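Local coordinates for protein acetyl xylan esterase (Metagenome, PDB 6XYC) that removes acetyl and feruloyl groups from complex natural xylans as a bifunctional alpha/beta-hydrolase esterase, at residues W12-Y17 with S24-I29; V172-M177 with L208-N213. One frame throughout, in Å; residues are numbered along the deposited sequence.

Interaction 1: residues W12-Y17 with S24-I29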
loop_
_atom_site.group_PDB
_atom_site.type_symbol
_atom_site.label_atom_id
_atom_site.label_comp_id
_atom_site.label_asym_id
_atom_site.label_seq_id
_atom_site.Cartn_x
_atom_site.Cartn_y
_atom_site.Cartn_z
ATOM N N TRP A 12 6.822 19.143 0.459
ATOM C CA TRP A 12 5.911 19.539 1.523
ATOM C C TRP A 12 5.915 18.396 2.530
ATOM O O TRP A 12 5.594 17.260 2.167
ATOM C CB TRP A 12 4.492 19.773 1.012
ATOM C CG TRP A 12 4.285 20.896 0.035
ATOM C CD1 TRP A 12 3.891 22.175 0.322
ATOM C CD2 TRP A 12 4.396 20.821 -1.391
ATOM N NE1 TRP A 12 3.773 22.903 -0.839
ATOM C CE2 TRP A 12 4.081 22.096 -1.902
ATOM C CE3 TRP A 12 4.744 19.802 -2.284
ATOM C CZ2 TRP A 12 4.100 22.377 -3.268
ATOM C CZ3 TRP A 12 4.767 20.084 -3.640
ATOM C CH2 TRP A 12 4.450 21.364 -4.119
ATOM N N THR A 13 6.286 18.673 3.778
ATOM C CA THR A 13 6.267 17.628 4.791
ATOM C C THR A 13 5.208 17.916 5.847
ATOM O O THR A 13 4.895 19.074 6.144
ATOM C CB THR A 13 7.642 17.453 5.456
ATOM O OG1 THR A 13 8.125 18.709 5.946
ATOM C CG2 THR A 13 8.634 16.871 4.457
ATOM N N ASN A 14 4.641 16.835 6.386
ATOM C CA ASN A 14 3.639 16.910 7.451
ATOM C C ASN A 14 2.425 17.733 7.017
ATOM O O ASN A 14 1.990 18.665 7.698
ATOM C CB ASN A 14 4.267 17.454 8.732
ATOM C CG ASN A 14 5.177 16.436 9.392
ATOM O OD1 ASN A 14 4.751 15.326 9.705
ATOM N ND2 ASN A 14 6.439 16.799 9.586
ATOM N N VAL A 15 1.879 17.359 5.866
ATOM C CA VAL A 15 0.610 17.877 5.376
ATOM C C VAL A 15 -0.482 16.935 5.859
ATOM O O VAL A 15 -0.446 15.733 5.575
ATOM C CB VAL A 15 0.618 17.979 3.844
ATOM C CG1 VAL A 15 -0.734 18.414 3.337
ATOM C CG2 VAL A 15 1.725 18.928 3.387
ATOM N N ASN A 16 -1.436 17.463 6.616
ATOM C CA ASN A 16 -2.540 16.648 7.103
ATOM C C ASN A 16 -3.542 16.434 5.975
ATOM O O ASN A 16 -3.954 17.391 5.311
ATOM C CB ASN A 16 -3.215 17.310 8.301
ATOM C CG ASN A 16 -4.244 16.408 8.954
ATOM O OD1 ASN A 16 -5.402 16.367 8.535
ATOM N ND2 ASN A 16 -3.823 15.666 9.978
ATOM N N TYR A 17 -3.927 15.176 5.750
ATOM C CA TYR A 17 -4.842 14.839 4.668
ATOM C C TYR A 17 -6.257 14.551 5.149
ATOM O O TYR A 17 -7.142 14.328 4.314
ATOM C CB TYR A 17 -4.302 13.641 3.864
ATOM C CG TYR A 17 -4.147 12.335 4.627
ATOM C CD1 TYR A 17 -5.253 11.562 4.952
ATOM C CD2 TYR A 17 -2.887 11.865 4.988
ATOM C CE1 TYR A 17 -5.115 10.370 5.634
ATOM C CE2 TYR A 17 -2.740 10.674 5.670
ATOM C CZ TYR A 17 -3.856 9.931 5.985
ATOM O OH TYR A 17 -3.720 8.743 6.669
ATOM N N SER A 24 -0.924 10.800 12.659
ATOM C CA SER A 24 -1.259 9.590 11.918
ATOM C C SER A 24 -1.951 9.884 10.599
ATOM O O SER A 24 -2.065 8.979 9.765
ATOM C CB SER A 24 -2.152 8.693 12.778
ATOM O OG SER A 24 -3.336 9.378 13.157
ATOM N N HIS A 25 -2.419 11.113 10.388
ATOM C CA HIS A 25 -3.069 11.506 9.147
ATOM C C HIS A 25 -2.261 12.566 8.406
ATOM O O HIS A 25 -2.829 13.426 7.726
ATOM C CB HIS A 25 -4.488 12.006 9.417
ATOM C CG HIS A 25 -5.461 10.914 9.734
ATOM N ND1 HIS A 25 -6.566 11.115 10.533
ATOM C CD2 HIS A 25 -5.496 9.611 9.361
ATOM C CE1 HIS A 25 -7.240 9.982 10.640
ATOM N NE2 HIS A 25 -6.613 9.054 9.937
ATOM N N ASN A 26 -0.941 12.522 8.543
ATOM C CA ASN A 26 -0.045 13.387 7.794
ATOM C C ASN A 26 0.587 12.628 6.635
ATOM O O ASN A 26 0.684 11.401 6.645
ATOM C CB ASN A 26 1.057 13.949 8.692
ATOM C CG ASN A 26 0.560 15.022 9.631
ATOM O OD1 ASN A 26 -0.550 15.529 9.494
ATOM N ND2 ASN A 26 1.402 15.386 10.597
ATOM N N LEU A 27 1.032 13.383 5.637
ATOM C CA LEU A 27 1.796 12.820 4.536
ATOM C C LEU A 27 2.883 13.802 4.127
ATOM O O LEU A 27 2.854 14.977 4.496
ATOM C CB LEU A 27 0.897 12.487 3.336
ATOM C CG LEU A 27 -0.079 13.545 2.830
ATOM C CD1 LEU A 27 0.619 14.563 1.960
ATOM C CD2 LEU A 27 -1.209 12.845 2.073
ATOM N N ASP A 28 3.851 13.296 3.368
ATOM C CA ASP A 28 4.913 14.106 2.787
ATOM C C ASP A 28 4.827 14.002 1.271
ATOM O O ASP A 28 4.541 12.928 0.733
ATOM C CB ASP A 28 6.289 13.648 3.268
ATOM C CG ASP A 28 6.403 13.619 4.779
ATOM O OD1 ASP A 28 5.730 14.437 5.447
ATOM O OD2 ASP A 28 7.165 12.772 5.284
ATOM N N ILE A 29 5.074 15.114 0.581
ATOM C CA ILE A 29 5.011 15.158 -0.878
ATOM C C ILE A 29 6.352 15.647 -1.408
ATOM O O ILE A 29 6.853 16.682 -0.965
ATOM C CB ILE A 29 3.873 16.073 -1.368
ATOM C CG1 ILE A 29 2.520 15.586 -0.848
ATOM C CG2 ILE A 29 3.866 16.131 -2.886
ATOM C CD1 ILE A 29 1.379 16.541 -1.129
#

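Interaction 2: residues V172-M177 with L208-N213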
loop_
_atom_site.group_PDB
_atom_site.type_symbol
_atom_site.label_atom_id
_atom_site.label_comp_id
_atom_site.label_asym_id
_atom_site.label_seq_id
_atom_site.Cartn_x
_atom_site.Cartn_y
_atom_site.Cartn_z
ATOM N N VAL A 172 -1.039 -10.838 2.665
ATOM C CA VAL A 172 -2.270 -10.565 1.927
ATOM C C VAL A 172 -3.291 -11.691 2.061
ATOM O O VAL A 172 -4.416 -11.584 1.560
ATOM C CB VAL A 172 -1.960 -10.326 0.438
ATOM C CG1 VAL A 172 -1.084 -9.101 0.244
ATOM C CG2 VAL A 172 -1.285 -11.569 -0.184
ATOM N N ASP A 173 -2.906 -12.781 2.736
ATOM C CA ASP A 173 -3.696 -14.003 2.804
ATOM C C ASP A 173 -3.570 -14.538 4.237
ATOM O O ASP A 173 -2.885 -15.521 4.519
ATOM C CB ASP A 173 -3.215 -15.021 1.760
ATOM C CG ASP A 173 -4.043 -16.288 1.732
ATOM O OD1 ASP A 173 -5.193 -16.283 2.214
ATOM O OD2 ASP A 173 -3.542 -17.308 1.215
ATOM N N MET A 174 -4.236 -13.867 5.177
ATOM C CA MET A 174 -4.035 -14.179 6.582
ATOM C C MET A 174 -4.689 -15.490 6.995
ATOM O O MET A 174 -4.394 -15.990 8.091
ATOM C CB MET A 174 -4.554 -13.034 7.454
ATOM C CG MET A 174 -3.464 -12.080 7.903
ATOM S SD MET A 174 -2.531 -11.326 6.552
ATOM C CE MET A 174 -3.708 -10.114 5.952
ATOM N N ALA A 175 -5.536 -16.079 6.143
ATOM C CA ALA A 175 -6.017 -17.436 6.392
ATOM C C ALA A 175 -4.887 -18.453 6.309
ATOM O O ALA A 175 -5.018 -19.559 6.843
ATOM C CB ALA A 175 -7.117 -17.797 5.394
ATOM N N HIS A 176 -3.775 -18.098 5.669
ATOM C CA HIS A 176 -2.699 -19.040 5.395
ATOM C C HIS A 176 -1.350 -18.448 5.769
ATOM O O HIS A 176 -0.377 -18.555 5.020
ATOM C CB HIS A 176 -2.695 -19.449 3.924
ATOM C CG HIS A 176 -4.013 -19.962 3.440
ATOM N ND1 HIS A 176 -4.653 -19.446 2.335
ATOM C CD2 HIS A 176 -4.815 -20.947 3.915
ATOM C CE1 HIS A 176 -5.795 -20.086 2.151
ATOM N NE2 HIS A 176 -5.915 -21.005 3.094
ATOM N N MET A 177 -1.271 -17.830 6.944
ATOM C CA MET A 177 -0.043 -17.192 7.401
ATOM C C MET A 177 0.830 -18.133 8.217
ATOM O O MET A 177 2.053 -18.153 8.039
ATOM C CB MET A 177 -0.376 -15.949 8.233
ATOM C CG MET A 177 0.833 -15.077 8.536
ATOM S SD MET A 177 1.631 -14.470 7.035
ATOM C CE MET A 177 0.481 -13.189 6.543
ATOM N N LEU A 208 -11.873 -10.327 5.713
ATOM C CA LEU A 208 -12.030 -8.908 5.419
ATOM C C LEU A 208 -10.750 -8.102 5.600
ATOM O O LEU A 208 -10.729 -6.926 5.224
ATOM C CB LEU A 208 -13.131 -8.306 6.290
ATOM C CG LEU A 208 -14.544 -8.833 6.026
ATOM C CD1 LEU A 208 -15.550 -8.192 6.942
ATOM C CD2 LEU A 208 -14.917 -8.607 4.550
ATOM N N ILE A 209 -9.693 -8.682 6.174
ATOM C CA ILE A 209 -8.384 -8.035 6.172
ATOM C C ILE A 209 -7.468 -8.595 5.092
ATOM O O ILE A 209 -6.316 -8.160 4.981
ATOM C CB ILE A 209 -7.684 -8.140 7.543
ATOM C CG1 ILE A 209 -7.405 -9.597 7.917
ATOM C CG2 ILE A 209 -8.516 -7.442 8.616
ATOM C CD1 ILE A 209 -6.484 -9.758 9.098
ATOM N N SER A 210 -7.941 -9.557 4.300
ATOM C CA SER A 210 -7.084 -10.247 3.342
ATOM C C SER A 210 -7.494 -9.872 1.925
ATOM O O SER A 210 -8.491 -10.402 1.402
ATOM C CB SER A 210 -7.160 -11.763 3.548
ATOM O OG SER A 210 -6.751 -12.113 4.858
ATOM N N PRO A 211 -6.757 -8.981 1.253
ATOM C CA PRO A 211 -7.195 -8.514 -0.077
ATOM C C PRO A 211 -7.199 -9.606 -1.137
ATOM O O PRO A 211 -7.828 -9.425 -2.188
ATOM C CB PRO A 211 -6.187 -7.405 -0.418
ATOM C CG PRO A 211 -4.958 -7.744 0.382
ATOM C CD PRO A 211 -5.444 -8.432 1.639
ATOM N N ILE A 212 -6.526 -10.733 -0.894
ATOM C CA ILE A 212 -6.536 -11.840 -1.839
ATOM C C ILE A 212 -7.959 -12.288 -2.129
ATOM O O ILE A 212 -8.241 -12.844 -3.200
ATOM C CB ILE A 212 -5.673 -13.003 -1.281
ATOM C CG1 ILE A 212 -5.354 -14.015 -2.378
ATOM C CG2 ILE A 212 -6.375 -13.670 -0.101
ATOM C CD1 ILE A 212 -4.287 -15.019 -1.969
ATOM N N ASN A 213 -8.883 -12.029 -1.206
ATOM C CA ASN A 213 -10.242 -12.521 -1.358
ATOM C C ASN A 213 -11.092 -11.714 -2.334
ATOM O O ASN A 213 -12.181 -12.171 -2.695
ATOM C CB ASN A 213 -10.960 -12.526 -0.005
ATOM C CG ASN A 213 -10.431 -13.582 0.935
ATOM O OD1 ASN A 213 -10.062 -13.283 2.069
ATOM N ND2 ASN A 213 -10.394 -14.829 0.474
#

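Interaction 1: residues W12-Y17 with S24-I29
Asp28 OD1 is gripped by two partners: the backbone N-H of Asn14 reaches it at 2.8 Å in a nearly straight bond (169°), meeting the oxygen almost along its C-O axis, and Lys56, which also bonds Asn14 OD1, adds a salt bridge. A short acid suits this place because it reaches the Asn14 N-H from the neighbouring strand while also meeting the lysine. Asn26 ND2 gives Asn14 OD1 a weak bond. The other end of the Asn26 amide, OD1, receives a weak bond from Asn16 ND2 at 3.3 Å, the two amide planes standing nearly perpendicular (88°); Asp20 is the stronger partner of Asn16. On the face opposite Asn16 and Asn26, Trp12 CE3 packs against Ile29 CG2, and Val15 CB meets Leu27 CD1 at 3.9 Å. With CG between its backbone N and carbonyl carbon (chi1 62°), Tyr17 lays its ring across His25: the His25 carbonyl oxygen sits over one face towards the rim, and His25 CB makes a CH-pi contact, 4.2 Å from the ring centroid. The Tyr17 hydroxyl bonds Asn78 O, while His25 NE2 bonds Asp93 of helix 89-103. Reciprocal backbone N-H to O=C bonds join Trp12 to Ile29 and Val15 to Leu27. Between these pairs the register slips by one residue, where Asn14 and Val15 both face Leu27: a G1 beta bulge in the N-terminal antiparallel hairpin of this alpha/beta-hydrolase sheet.

Interaction 2: residues V172-M177 with L208-N213
Met174 N gives its hydrogen to Ser210 OG at 3.1 Å, and the same hydroxyl bonds Val206 O, so a small serine fits by serving two backbone groups. Two residues earlier, Val172 O receives a weak bond from Ile212 N at 3.3 Å and is closely packed by Pro211 CD and Ile212 CG2. Val172 CB meets Pro211 CG at 4.0 Å, the side chains crossing at about a right angle, and the rigid proline ring rests on His125 of helix 122-131. Met174, bent at chi2 and chi3, carries CE back to 3.4 Å from Ile209 O, while its CG touches Ile209 CD1. Farther out, Ile212 CD1 lies against CB and CG of Asp173, and CG2 comes near its OD1. Asp173 OD2, lying in the imidazole plane, takes His176 ND1 at 2.7 Å on its syn side, though 26° out of the carboxylate plane, and also Asn240 ND2. With an alanine here, His176 ND1 and Asn240 would probably lose their shared acceptor, and the imidazole would be freer to turn. Gln237 of helix 236-248 bonds the amides of Val172 and Asp173. This is buried loop-to-loop packing beside the inhibitor pocket of an alpha/beta-hydrolase esterase, to which Met177 contributes.

From the N terminus, strand 8-16 passes through a short loop into strand 26-32, and interaction 1 closes this hairpin, with only six residues between its segments. The chain then builds the first of the parallel strands and of the helices packed on them before interaction 2 opens after strand 164-168. That contact closes a longer loop of thirty residues, including helices 189-193 and 203-208, before strand 222-227 resumes the sheet. The two are in series, neither nesting nor crossing. Their centres lie 29 Å apart, on opposite sides of the chain's centre: interaction 1 pairs the two N-terminal antiparallel strands at one end of the sheet, interaction 2 joins the loops beside the inhibitor pocket.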